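Local coordinates for uncharacterized protein TP-0789 domain-containing protein (Desulfovibrio piger ATCC 29098, PDB 4Z48), which is of unknown function but has a LolA-like fold and may bind lipid or lipoprotein cargo, at residues Asp7-Gly12 and Asp134-Gly139; Glu141-Ile146 and Leu176-Asp181; Asp147-Glu152 and Val170-Leu175; Phe194-Glu199 and Val207-Val212. One frame throughout, in Å; residues are numbered along the deposited sequence.

Contact 1: Asp7-Gly12 and Asp134-Gly139; sequences DPVKAG and DYLLQG
Pro8 and Leu136 lie side by side with their side chains pointing the same way, the Pro8 CB 3.8 Å from Leu136 CD1. Leu136 starts out on the side of its strand turned from the helix, yet with CG anti to the backbone N (chi1 -175°) its CD1 swings back. Val9 lies obliquely across the Leu136 side chain, its CG2 4.1 Å from Leu136 CD1. Further along, Leu137 points toward the helix and sets its CD2 3.9 Å from Ala11 CB. Tyr135 offers its CB to the main chain of Gly12, 3.4 Å from Gly12 C, while its ring leads off to Tyr13 and Ala16 and its OH bonds to Val130 O. The start of helix 8-20 thus packs on strand 133-143, an outermost strand of this LolA-like chain, and the axes of 8-12 and 134-139 run at 103° to each other. Asp7 is the N-cap, with OD1 3.1 Å from Val9 N. Pro8 O is gripped twice, by Gly12 N inside the helix and, from the other face of the carbonyl, by Leu137 N at 2.9 Å. One carbonyl therefore serves helix and strand at once, and the remaining grip is largely apolar.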
loop_
_atom_site.group_PDB
_atom_site.type_symbol
_atom_site.label_atom_id
_atom_site.label_comp_id
_atom_site.label_asym_id
_atom_site.label_seq_id
_atom_site.Cartn_x
_atom_site.Cartn_y
_atom_site.Cartn_z
ATOM N N ASP A 7 16.369 8.723 22.402
ATOM C CA ASP A 7 16.894 8.716 21.036
ATOM C C ASP A 7 15.688 8.676 20.071
ATOM O O ASP A 7 14.992 7.661 20.039
ATOM C CB ASP A 7 17.877 7.534 20.816
ATOM C CG ASP A 7 18.402 7.329 19.391
ATOM O OD1 ASP A 7 18.125 8.185 18.518
ATOM O OD2 ASP A 7 19.102 6.321 19.155
ATOM N N PRO A 8 15.421 9.770 19.311
ATOM C CA PRO A 8 14.237 9.793 18.428
ATOM C C PRO A 8 14.344 8.880 17.197
ATOM O O PRO A 8 13.318 8.556 16.586
ATOM C CB PRO A 8 14.150 11.259 18.008
ATOM C CG PRO A 8 15.549 11.762 18.081
ATOM C CD PRO A 8 16.151 11.057 19.261
ATOM N N VAL A 9 15.575 8.480 16.828
ATOM C CA VAL A 9 15.863 7.572 15.701
ATOM C C VAL A 9 15.481 6.139 16.133
ATOM O O VAL A 9 14.784 5.440 15.409
ATOM C CB VAL A 9 17.360 7.684 15.282
ATOM C CG1 VAL A 9 17.739 6.611 14.261
ATOM C CG2 VAL A 9 17.675 9.073 14.739
ATOM N N LYS A 10 15.986 5.698 17.301
ATOM C CA LYS A 10 15.675 4.383 17.861
ATOM C C LYS A 10 14.168 4.315 18.215
ATOM O O LYS A 10 13.537 3.307 17.928
ATOM C CB LYS A 10 16.546 4.112 19.090
ATOM C CG LYS A 10 16.386 2.719 19.693
ATOM C CD LYS A 10 17.022 2.656 21.091
ATOM C CE LYS A 10 16.695 1.392 21.854
ATOM N NZ LYS A 10 15.303 1.398 22.379
ATOM N N ALA A 11 13.603 5.379 18.834
ATOM C CA ALA A 11 12.171 5.430 19.170
ATOM C C ALA A 11 11.296 5.339 17.894
ATOM O O ALA A 11 10.226 4.734 17.934
ATOM C CB ALA A 11 11.832 6.699 19.942
ATOM N N GLY A 12 11.753 5.950 16.803
ATOM C CA GLY A 12 11.038 5.922 15.531
ATOM C C GLY A 12 11.010 4.509 14.992
ATOM O O GLY A 12 9.948 4.011 14.607
ATOM N N ASP A 134 15.040 4.487 7.509
ATOM C CA ASP A 134 15.562 5.174 8.688
ATOM C C ASP A 134 14.409 5.982 9.256
ATOM O O ASP A 134 13.673 6.601 8.493
ATOM C CB ASP A 134 16.735 6.080 8.303
ATOM C CG ASP A 134 17.950 5.298 7.863
ATOM O OD1 ASP A 134 18.376 4.397 8.614
ATOM O OD2 ASP A 134 18.438 5.548 6.750
ATOM N N TYR A 135 14.248 5.990 10.564
ATOM C CA TYR A 135 13.121 6.673 11.194
ATOM C C TYR A 135 13.513 7.854 12.024
ATOM O O TYR A 135 14.632 7.938 12.507
ATOM C CB TYR A 135 12.331 5.677 12.061
ATOM C CG TYR A 135 11.816 4.507 11.253
ATOM C CD1 TYR A 135 10.651 4.615 10.506
ATOM C CD2 TYR A 135 12.552 3.329 11.149
ATOM C CE1 TYR A 135 10.212 3.572 9.697
ATOM C CE2 TYR A 135 12.117 2.272 10.358
ATOM C CZ TYR A 135 10.941 2.398 9.633
ATOM O OH TYR A 135 10.498 1.391 8.814
ATOM N N LEU A 136 12.545 8.736 12.256
ATOM C CA LEU A 136 12.692 9.840 13.194
ATOM C C LEU A 136 11.314 10.160 13.850
ATOM O O LEU A 136 10.391 10.651 13.192
ATOM C CB LEU A 136 13.322 11.050 12.499
ATOM C CG LEU A 136 13.679 12.288 13.313
ATOM C CD1 LEU A 136 14.768 11.997 14.352
ATOM C CD2 LEU A 136 14.126 13.407 12.370
ATOM N N LEU A 137 11.164 9.805 15.132
ATOM C CA LEU A 137 9.955 10.126 15.877
ATOM C C LEU A 137 10.010 11.641 16.221
ATOM O O LEU A 137 10.868 12.058 16.989
ATOM C CB LEU A 137 9.809 9.246 17.146
ATOM C CG LEU A 137 8.587 9.532 18.014
ATOM C CD1 LEU A 137 7.298 9.245 17.253
ATOM C CD2 LEU A 137 8.616 8.726 19.302
ATOM N N GLN A 138 9.096 12.430 15.648
ATOM C CA GLN A 138 9.081 13.894 15.763
ATOM C C GLN A 138 8.255 14.404 16.907
ATOM O O GLN A 138 8.438 15.541 17.338
ATOM C CB GLN A 138 8.598 14.537 14.450
ATOM C CG GLN A 138 9.555 14.311 13.283
ATOM C CD GLN A 138 10.813 15.154 13.349
ATOM O OE1 GLN A 138 11.336 15.489 14.423
ATOM N NE2 GLN A 138 11.299 15.537 12.187
ATOM N N GLY A 139 7.380 13.563 17.410
ATOM C CA GLY A 139 6.557 13.912 18.547
ATOM C C GLY A 139 5.145 13.421 18.393
ATOM O O GLY A 139 4.915 12.351 17.816
#

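Contact 2: Glu141-Ile146 and Leu176-Asp181; sequences ENVDGI and LRLRAD
The guanidinium of Arg179 has Val143 CG1 over one face, 3.8 Å above the plane and offset toward the rim. At its edge, near the plane, stands Glu141 OE1, 4.1 Å from Arg179 NH2. That is beyond a salt bridge, and the carboxylate is turned 52° from the guanidinium, so the pair probably contributes a general attraction and not a directed bond. Trp169 binds both partners: its NE1 donates to Glu141 OE1, and Arg179 makes a cation-pi contact with it. A bend at chi3 (73°) in the otherwise extended Arg179 chain brings the guanidinium over to Val143, whose CG2 also lies 3.8 Å from Arg179 NH2.

The segment 141-146 closes the hairpin between strands 133-143 and 146-155. Its type I' turn, Val143 to Ile146, is pinned by Val143 N to Ile146 O (2.8 Å) and Ile146 N to Val143 O (3.1 Å). On the other segment, Leu178 and Arg179 both face Trp169 in a classic beta bulge, where the chain turns a corner, and both side chains point at the hairpin. In the strand order, 146-155 and 163-171 intervene; no hydrogen bond crosses between the two segments, and the contact is made by side chains.

Leu178 supplies the apolar half. It slides past Val143 in the opposite direction, CD2 3.8 Å from Val143 CB, while its other methyl, CD1, meets Ile146 CD1 at 3.9 Å. Cys148 and Arg171, from the two intervening strands, also touch Leu178.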
loop_
_atom_site.group_PDB
_atom_site.type_symbol
_atom_site.label_atom_id
_atom_site.label_comp_id
_atom_site.label_asym_id
_atom_site.label_seq_id
_atom_site.Cartn_x
_atom_site.Cartn_y
_atom_site.Cartn_z
ATOM N N GLU A 141 0.779 14.915 18.094
ATOM C CA GLU A 141 -0.136 15.976 17.678
ATOM C C GLU A 141 -1.553 15.445 17.657
ATOM O O GLU A 141 -1.774 14.302 17.240
ATOM C CB GLU A 141 0.260 16.453 16.261
ATOM C CG GLU A 141 -0.423 17.721 15.767
ATOM C CD GLU A 141 -0.004 18.216 14.394
ATOM O OE1 GLU A 141 0.737 17.496 13.684
ATOM O OE2 GLU A 141 -0.432 19.334 14.024
ATOM N N ASN A 142 -2.514 16.276 18.062
ATOM C CA ASN A 142 -3.928 15.907 17.992
ATOM C C ASN A 142 -4.438 16.352 16.619
ATOM O O ASN A 142 -4.421 17.552 16.316
ATOM C CB ASN A 142 -4.714 16.520 19.139
ATOM C CG ASN A 142 -6.130 16.011 19.232
ATOM O OD1 ASN A 142 -7.025 16.478 18.522
ATOM N ND2 ASN A 142 -6.358 15.039 20.107
ATOM N N VAL A 143 -4.815 15.381 15.763
ATOM C CA VAL A 143 -5.261 15.627 14.380
ATOM C C VAL A 143 -6.770 15.326 14.282
ATOM O O VAL A 143 -7.188 14.162 14.306
ATOM C CB VAL A 143 -4.413 14.824 13.346
ATOM C CG1 VAL A 143 -4.843 15.127 11.910
ATOM C CG2 VAL A 143 -2.917 15.097 13.522
ATOM N N ASP A 144 -7.578 16.407 14.210
ATOM C CA ASP A 144 -9.045 16.402 14.161
ATOM C C ASP A 144 -9.639 15.487 15.263
ATOM O O ASP A 144 -10.380 14.544 14.966
ATOM C CB ASP A 144 -9.568 16.019 12.758
ATOM C CG ASP A 144 -9.238 17.023 11.665
ATOM O OD1 ASP A 144 -9.606 18.213 11.817
ATOM O OD2 ASP A 144 -8.661 16.609 10.637
ATOM N N GLY A 145 -9.249 15.758 16.512
ATOM C CA GLY A 145 -9.712 15.019 17.687
ATOM C C GLY A 145 -8.974 13.731 18.017
ATOM O O GLY A 145 -9.226 13.152 19.080
ATOM N N ILE A 146 -8.050 13.267 17.116
ATOM C CA ILE A 146 -7.312 12.003 17.298
ATOM C C ILE A 146 -5.847 12.238 17.705
ATOM O O ILE A 146 -5.131 12.932 16.989
ATOM C CB ILE A 146 -7.393 11.126 16.003
ATOM C CG1 ILE A 146 -8.861 10.923 15.530
ATOM C CG2 ILE A 146 -6.683 9.772 16.185
ATOM C CD1 ILE A 146 -9.088 11.215 14.062
ATOM N N LEU A 176 -2.447 2.446 13.446
ATOM C CA LEU A 176 -2.724 2.608 12.026
ATOM C C LEU A 176 -2.416 4.031 11.634
ATOM O O LEU A 176 -2.655 4.925 12.430
ATOM C CB LEU A 176 -4.203 2.288 11.694
ATOM C CG LEU A 176 -4.626 0.817 11.775
ATOM C CD1 LEU A 176 -6.086 0.670 11.351
ATOM C CD2 LEU A 176 -3.719 -0.085 10.922
ATOM N N ARG A 177 -1.979 4.258 10.384
ATOM C CA ARG A 177 -1.776 5.624 9.888
ATOM C C ARG A 177 -3.133 6.325 9.791
ATOM O O ARG A 177 -4.120 5.676 9.424
ATOM C CB ARG A 177 -1.151 5.586 8.476
ATOM C CG ARG A 177 0.250 5.000 8.436
ATOM C CD ARG A 177 0.706 4.641 7.005
ATOM N NE ARG A 177 2.139 4.260 7.058
ATOM C CZ ARG A 177 2.586 3.040 7.365
ATOM N NH1 ARG A 177 1.733 2.050 7.602
ATOM N NH2 ARG A 177 3.887 2.799 7.424
ATOM N N LEU A 178 -3.169 7.625 10.100
ATOM C CA LEU A 178 -4.317 8.487 9.920
ATOM C C LEU A 178 -4.082 9.360 8.682
ATOM O O LEU A 178 -4.991 9.573 7.897
ATOM C CB LEU A 178 -4.557 9.334 11.182
ATOM C CG LEU A 178 -5.647 10.402 11.147
ATOM C CD1 LEU A 178 -7.020 9.788 11.126
ATOM C CD2 LEU A 178 -5.544 11.304 12.355
ATOM N N ARG A 179 -2.847 9.789 8.462
ATOM C CA ARG A 179 -2.476 10.663 7.373
ATOM C C ARG A 179 -0.995 10.453 7.064
ATOM O O ARG A 179 -0.218 10.026 7.944
ATOM C CB ARG A 179 -2.783 12.132 7.804
ATOM C CG ARG A 179 -2.152 13.271 6.994
ATOM C CD ARG A 179 -2.641 14.653 7.426
ATOM N NE ARG A 179 -2.091 15.073 8.726
ATOM C CZ ARG A 179 -2.050 16.331 9.164
ATOM N NH1 ARG A 179 -2.517 17.321 8.412
ATOM N NH2 ARG A 179 -1.542 16.608 10.356
ATOM N N ALA A 180 -0.601 10.723 5.819
ATOM C CA ALA A 180 0.818 10.708 5.452
ATOM C C ALA A 180 1.088 11.652 4.288
ATOM O O ALA A 180 0.245 11.834 3.395
ATOM C CB ALA A 180 1.328 9.311 5.144
ATOM N N ASP A 181 2.232 12.325 4.362
ATOM C CA ASP A 181 2.716 13.224 3.324
ATOM C C ASP A 181 3.919 12.601 2.698
ATOM O O ASP A 181 4.812 12.175 3.424
ATOM C CB ASP A 181 3.037 14.609 3.874
ATOM C CG ASP A 181 1.827 15.451 4.249
ATOM O OD1 ASP A 181 0.708 15.096 3.846
ATOM O OD2 ASP A 181 2.008 16.470 4.956
#

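Contact 3: Asp147-Glu152 and Val170-Leu175; sequences DCYILE and VRKDTL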
loop_
_atom_site.group_PDB
_atom_site.type_symbol
_atom_site.label_atom_id
_atom_site.label_comp_id
_atom_site.label_asym_id
_atom_site.label_seq_id
_atom_site.Cartn_x
_atom_site.Cartn_y
_atom_site.Cartn_z
ATOM N N ASP A 147 -5.383 11.593 18.821
ATOM C CA ASP A 147 -3.976 11.665 19.240
ATOM C C ASP A 147 -3.105 10.791 18.359
ATOM O O ASP A 147 -3.381 9.593 18.224
ATOM C CB ASP A 147 -3.796 11.251 20.711
ATOM C CG ASP A 147 -4.448 12.217 21.672
ATOM O OD1 ASP A 147 -4.288 13.449 21.475
ATOM O OD2 ASP A 147 -5.146 11.746 22.603
ATOM N N CYS A 148 -2.026 11.377 17.802
ATOM C CA CYS A 148 -1.124 10.685 16.891
ATOM C C CYS A 148 0.327 10.842 17.270
ATOM O O CYS A 148 0.702 11.875 17.789
ATOM C CB CYS A 148 -1.307 11.202 15.459
ATOM S SG CYS A 148 -2.910 10.851 14.709
ATOM N N TYR A 149 1.153 9.887 16.856
ATOM C CA TYR A 149 2.617 10.004 16.810
ATOM C C TYR A 149 2.936 10.614 15.430
ATOM O O TYR A 149 2.240 10.277 14.463
ATOM C CB TYR A 149 3.287 8.626 16.882
ATOM C CG TYR A 149 3.063 7.808 18.118
ATOM C CD1 TYR A 149 3.741 8.096 19.294
ATOM C CD2 TYR A 149 2.275 6.657 18.081
ATOM C CE1 TYR A 149 3.593 7.303 20.428
ATOM C CE2 TYR A 149 2.105 5.863 19.218
ATOM C CZ TYR A 149 2.785 6.182 20.383
ATOM O OH TYR A 149 2.649 5.415 21.521
ATOM N N ILE A 150 3.949 11.474 15.333
ATOM C CA ILE A 150 4.462 12.008 14.081
ATOM C C ILE A 150 5.737 11.191 13.809
ATOM O O ILE A 150 6.709 11.286 14.567
ATOM C CB ILE A 150 4.699 13.547 14.063
ATOM C CG1 ILE A 150 3.448 14.347 14.554
ATOM C CG2 ILE A 150 5.149 13.996 12.634
ATOM C CD1 ILE A 150 3.795 15.717 15.148
ATOM N N LEU A 151 5.705 10.345 12.762
ATOM C CA LEU A 151 6.817 9.459 12.429
ATOM C C LEU A 151 7.306 9.719 11.037
ATOM O O LEU A 151 6.555 9.494 10.072
ATOM C CB LEU A 151 6.377 7.965 12.532
ATOM C CG LEU A 151 7.499 6.918 12.305
ATOM C CD1 LEU A 151 8.620 7.071 13.346
ATOM C CD2 LEU A 151 6.944 5.504 12.376
ATOM N N GLU A 152 8.543 10.197 10.917
ATOM C CA GLU A 152 9.156 10.407 9.616
ATOM C C GLU A 152 9.942 9.177 9.257
ATOM O O GLU A 152 10.626 8.615 10.126
ATOM C CB GLU A 152 10.087 11.634 9.608
ATOM C CG GLU A 152 9.385 12.972 9.769
ATOM C CD GLU A 152 10.208 14.201 9.413
ATOM O OE1 GLU A 152 11.305 14.053 8.823
ATOM O OE2 GLU A 152 9.730 15.324 9.696
ATOM N N VAL A 170 0.454 8.683 12.996
ATOM C CA VAL A 170 0.050 7.333 13.404
ATOM C C VAL A 170 -0.832 7.369 14.659
ATOM O O VAL A 170 -0.425 7.906 15.681
ATOM C CB VAL A 170 1.316 6.449 13.623
ATOM C CG1 VAL A 170 0.942 5.028 14.057
ATOM C CG2 VAL A 170 2.205 6.424 12.370
ATOM N N ARG A 171 -2.034 6.762 14.582
ATOM C CA ARG A 171 -2.955 6.710 15.729
ATOM C C ARG A 171 -2.319 5.987 16.874
ATOM O O ARG A 171 -1.801 4.884 16.685
ATOM C CB ARG A 171 -4.263 6.014 15.363
ATOM C CG ARG A 171 -5.039 6.691 14.264
ATOM C CD ARG A 171 -6.102 5.750 13.787
ATOM N NE ARG A 171 -7.192 6.420 13.074
ATOM C CZ ARG A 171 -8.305 6.861 13.656
ATOM N NH1 ARG A 171 -8.475 6.730 14.969
ATOM N NH2 ARG A 171 -9.249 7.450 12.930
ATOM N N LYS A 172 -2.296 6.629 18.064
ATOM C CA LYS A 172 -1.677 6.039 19.246
ATOM C C LYS A 172 -2.395 4.764 19.703
ATOM O O LYS A 172 -1.745 3.826 20.158
ATOM C CB LYS A 172 -1.620 7.059 20.405
ATOM C CG LYS A 172 -0.676 8.217 20.117
ATOM C CD LYS A 172 0.193 8.580 21.331
ATOM C CE LYS A 172 -0.538 9.263 22.455
ATOM N NZ LYS A 172 0.343 9.361 23.651
ATOM N N ASP A 173 -3.712 4.708 19.542
ATOM C CA ASP A 173 -4.517 3.584 20.008
ATOM C C ASP A 173 -4.443 2.342 19.115
ATOM O O ASP A 173 -4.323 1.233 19.646
ATOM C CB ASP A 173 -5.992 3.997 20.217
ATOM C CG ASP A 173 -6.673 4.819 19.135
ATOM O OD1 ASP A 173 -5.974 5.280 18.196
ATOM O OD2 ASP A 173 -7.899 5.050 19.253
ATOM N N THR A 174 -4.585 2.495 17.793
ATOM C CA THR A 174 -4.609 1.333 16.904
ATOM C C THR A 174 -3.259 1.099 16.168
ATOM O O THR A 174 -3.060 0.024 15.608
ATOM C CB THR A 174 -5.739 1.509 15.895
ATOM O OG1 THR A 174 -5.422 2.597 15.021
ATOM C CG2 THR A 174 -7.095 1.716 16.573
ATOM N N LEU A 175 -2.374 2.109 16.123
ATOM C CA LEU A 175 -1.065 2.033 15.433
ATOM C C LEU A 175 -1.250 2.025 13.904
ATOM O O LEU A 175 -0.330 1.686 13.161
ATOM C CB LEU A 175 -0.177 0.859 15.942
ATOM C CG LEU A 175 0.135 0.967 17.452
ATOM C CD1 LEU A 175 0.901 -0.255 17.984
ATOM C CD2 LEU A 175 0.892 2.259 17.758
HETATM O O HOH W 1 -5.163 7.838 19.296
HETATM O O HOH W 2 0.893 3.339 21.734
#
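Main-chain bonds come first: Tyr149 and Val170 form an antiparallel hydrogen-bonded pair, Tyr149 N reaching Val170 O at 2.8 Å and Val170 N returning to Tyr149 O at the same length. A third bond, from Lys172 N to Asp147 O, is longer (3.2 Å). Beside them Cys148 CA makes a CH...O contact with Val170 O. The bonds join strands 146-155 and 163-171, a beta hairpin of the LolA-like sheet, just where the second strand ends and the chain turns away through Lys172 to Leu175. Among the apolar contacts, the Lys172 and Tyr149 side chains cross at about a right angle, and Lys172 CD makes a CH-pi contact over one face, 3.8 Å from the centroid of the Tyr149 ring and 17° off its normal. Bends at chi2 and chi3 lay the methylenes there and leave NZ to pair with Glu140. Leu175 CD2 approaches Tyr149 CE2 at 4.1 Å, and Val170 and Leu151 reach Met19 on helix 8-20. Two waters add bridges. One lies at the ring edge, in plane, 2.7 Å from Tyr149 OH, and donates to Lys172 O; Arg18 is a further partner of that hydroxyl. The other donates to Asp147 O at 2.7 Å and, weakly, to Asp173 OD1.

Contact 4: Phe194-Glu199 and Val207-Val212; sequences FFSRQE and VTQMRV
Thr208 OG1 is held by two bonds: it accepts from Arg197 NE at 2.8 Å and donates to Glu199 OE2 at 2.6 Å, on the anti lone pair of that oxygen. Arg197 holds the threonine side-on, since its NH2 also reaches Thr208 O (3.1 Å) from above the carbonyl plane. Glu199 OE2 lies well out of the guanidinium plane, so its attraction to Arg197 is one of charge alone. Gln209 crosses the arginine at about a right angle, CB over one guanidinium face, and Gln209 OE1 takes Ser196 OG at 2.6 Å in the carbonyl plane, on a lone pair. A water donates to the same OE1, and Gln209 NE2 goes on to Asp224. Round Phe195, Met210 (selenomethionine) lays CE over the Phe195 ring, 4.0 Å from its centroid, in a CH-pi contact, while SE stands obliquely in a Met-aromatic contact; Val207 CG1 lies at the ring edge, in plane. The two strands form a hairpin whose register slips twice, at beta bulges. Main-chain bonds hold it at the Phe194-Arg211 pair and from Thr208 N to Arg197 O; around the bulges, the Ser196-Gln209 and Arg197-Thr208 side-chain bonds supplement them.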
loop_
_atom_site.group_PDB
_atom_site.type_symbol
_atom_site.label_atom_id
_atom_site.label_comp_id
_atom_site.label_asym_id
_atom_site.label_seq_id
_atom_site.Cartn_x
_atom_site.Cartn_y
_atom_site.Cartn_z
ATOM N N PHE A 194 -4.814 10.101 3.092
ATOM C CA PHE A 194 -5.775 10.174 4.182
ATOM C C PHE A 194 -6.342 8.806 4.371
ATOM O O PHE A 194 -6.965 8.264 3.460
ATOM C CB PHE A 194 -6.890 11.197 3.888
ATOM C CG PHE A 194 -6.404 12.601 3.616
ATOM C CD1 PHE A 194 -6.042 12.993 2.327
ATOM C CD2 PHE A 194 -6.276 13.526 4.650
ATOM C CE1 PHE A 194 -5.606 14.290 2.070
ATOM C CE2 PHE A 194 -5.835 14.827 4.390
ATOM C CZ PHE A 194 -5.496 15.196 3.100
ATOM N N PHE A 195 -6.111 8.227 5.536
ATOM C CA PHE A 195 -6.603 6.912 5.902
ATOM C C PHE A 195 -7.885 7.252 6.693
ATOM O O PHE A 195 -7.878 7.365 7.912
ATOM C CB PHE A 195 -5.474 6.161 6.666
ATOM C CG PHE A 195 -4.155 6.024 5.916
ATOM C CD1 PHE A 195 -3.218 7.066 5.912
ATOM C CD2 PHE A 195 -3.812 4.831 5.286
ATOM C CE1 PHE A 195 -1.990 6.946 5.226
ATOM C CE2 PHE A 195 -2.575 4.701 4.620
ATOM C CZ PHE A 195 -1.685 5.771 4.570
ATOM N N SER A 196 -8.947 7.573 5.945
ATOM C CA SER A 196 -10.199 8.169 6.400
ATOM C C SER A 196 -11.164 7.228 7.146
ATOM O O SER A 196 -12.191 7.697 7.671
ATOM C CB SER A 196 -10.921 8.826 5.229
ATOM O OG SER A 196 -11.069 7.942 4.118
ATOM N N ARG A 197 -10.865 5.930 7.189
ATOM C CA ARG A 197 -11.703 4.963 7.898
ATOM C C ARG A 197 -10.889 3.756 8.347
ATOM O O ARG A 197 -10.136 3.182 7.568
ATOM C CB ARG A 197 -12.913 4.506 7.062
ATOM C CG ARG A 197 -13.919 3.658 7.887
ATOM C CD ARG A 197 -15.150 3.230 7.087
ATOM N NE ARG A 197 -14.810 2.518 5.840
ATOM C CZ ARG A 197 -15.609 2.441 4.778
ATOM N NH1 ARG A 197 -16.745 3.122 4.747
ATOM N NH2 ARG A 197 -15.241 1.736 3.708
ATOM N N GLN A 198 -11.063 3.381 9.626
ATOM C CA GLN A 198 -10.454 2.211 10.205
ATOM C C GLN A 198 -11.545 1.375 10.838
ATOM O O GLN A 198 -12.527 1.908 11.367
ATOM C CB GLN A 198 -9.303 2.567 11.206
ATOM C CG GLN A 198 -9.720 3.459 12.382
ATOM C CD GLN A 198 -8.801 3.300 13.581
ATOM O OE1 GLN A 198 -7.625 2.897 13.465
ATOM N NE2 GLN A 198 -9.286 3.694 14.747
ATOM N N GLU A 199 -11.400 0.059 10.764
ATOM C CA GLU A 199 -12.402 -0.878 11.291
ATOM C C GLU A 199 -11.692 -2.059 11.890
ATOM O O GLU A 199 -10.672 -2.478 11.357
ATOM C CB GLU A 199 -13.353 -1.359 10.173
ATOM C CG GLU A 199 -14.369 -0.339 9.696
ATOM C CD GLU A 199 -15.199 -0.878 8.553
ATOM O OE1 GLU A 199 -16.174 -1.602 8.832
ATOM O OE2 GLU A 199 -14.843 -0.640 7.379
ATOM N N VAL A 207 -7.299 -0.393 7.793
ATOM C CA VAL A 207 -7.709 0.796 7.021
ATOM C C VAL A 207 -8.677 0.276 5.986
ATOM O O VAL A 207 -8.346 -0.701 5.302
ATOM C CB VAL A 207 -6.500 1.572 6.392
ATOM C CG1 VAL A 207 -6.976 2.573 5.338
ATOM C CG2 VAL A 207 -5.671 2.291 7.483
ATOM N N THR A 208 -9.877 0.892 5.859
ATOM C CA THR A 208 -10.864 0.411 4.893
ATOM C C THR A 208 -11.356 1.523 4.005
ATOM O O THR A 208 -12.257 1.312 3.203
ATOM C CB THR A 208 -12.066 -0.292 5.594
ATOM O OG1 THR A 208 -12.786 0.637 6.394
ATOM C CG2 THR A 208 -11.670 -1.513 6.395
ATOM N N GLN A 209 -10.748 2.707 4.109
ATOM C CA GLN A 209 -11.076 3.795 3.208
ATOM C C GLN A 209 -9.860 4.713 3.136
ATOM O O GLN A 209 -9.193 4.948 4.142
ATOM C CB GLN A 209 -12.349 4.529 3.623
ATOM C CG GLN A 209 -12.798 5.567 2.589
ATOM C CD GLN A 209 -13.884 6.445 3.152
ATOM O OE1 GLN A 209 -13.627 7.357 3.953
ATOM N NE2 GLN A 209 -15.115 6.231 2.709
HETATM N N MSE A 210 -9.551 5.171 1.932
HETATM C CA MSE A 210 -8.409 6.036 1.692
HETATM C C MSE A 210 -8.693 7.104 0.662
HETATM O O MSE A 210 -9.368 6.843 -0.335
HETATM C CB MSE A 210 -7.263 5.190 1.165
HETATM C CG MSE A 210 -6.399 4.537 2.203
HETATM SE SE MSE A 210 -4.862 3.998 1.164
HETATM C CE MSE A 210 -3.835 5.605 1.378
ATOM N N ARG A 211 -8.134 8.291 0.870
ATOM C CA ARG A 211 -8.136 9.349 -0.141
ATOM C C ARG A 211 -6.648 9.629 -0.455
ATOM O O ARG A 211 -5.842 9.807 0.467
ATOM C CB ARG A 211 -8.934 10.591 0.323
ATOM C CG ARG A 211 -8.916 11.720 -0.702
ATOM C CD ARG A 211 -9.580 12.921 -0.101
ATOM N NE ARG A 211 -9.455 14.086 -0.960
ATOM C CZ ARG A 211 -10.433 14.603 -1.694
ATOM N NH1 ARG A 211 -11.645 14.055 -1.683
ATOM N NH2 ARG A 211 -10.211 15.672 -2.443
ATOM N N VAL A 212 -6.251 9.558 -1.747
ATOM C CA VAL A 212 -4.871 9.809 -2.143
ATOM C C VAL A 212 -4.890 10.962 -3.134
ATOM O O VAL A 212 -5.550 10.865 -4.165
ATOM C CB VAL A 212 -4.193 8.541 -2.738
ATOM C CG1 VAL A 212 -2.740 8.820 -3.110
ATOM C CG2 VAL A 212 -4.300 7.351 -1.773
HETATM O O HOH W 3 -15.189 7.783 6.113
#

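In the fold
Contacts 1 and 3 are partly buried, whereas contacts 2 and 4 lie at the surface. Strand 133-143 serves both contact 1 and contact 2, in adjoining parts, 134-139 and 141-143, and contact 3 is nested within the loop that contact 2 closes; the centres of contacts 2 and 3 are only about 7 Å apart. Helix 8-20 links contacts 1 and 3, where Gly12 packs on Leu151. Leu178 O to Phe195 N ties contact 2 to contact 4, and Thr174 OG1 to Gln198 OE1 ties contact 3 to it. The chemistry follows position: adjacent strands in contacts 3 and 4 share main-chain bonds, contact 1 has a single one, and contact 2, spanning two intervening strands, relies on side chains.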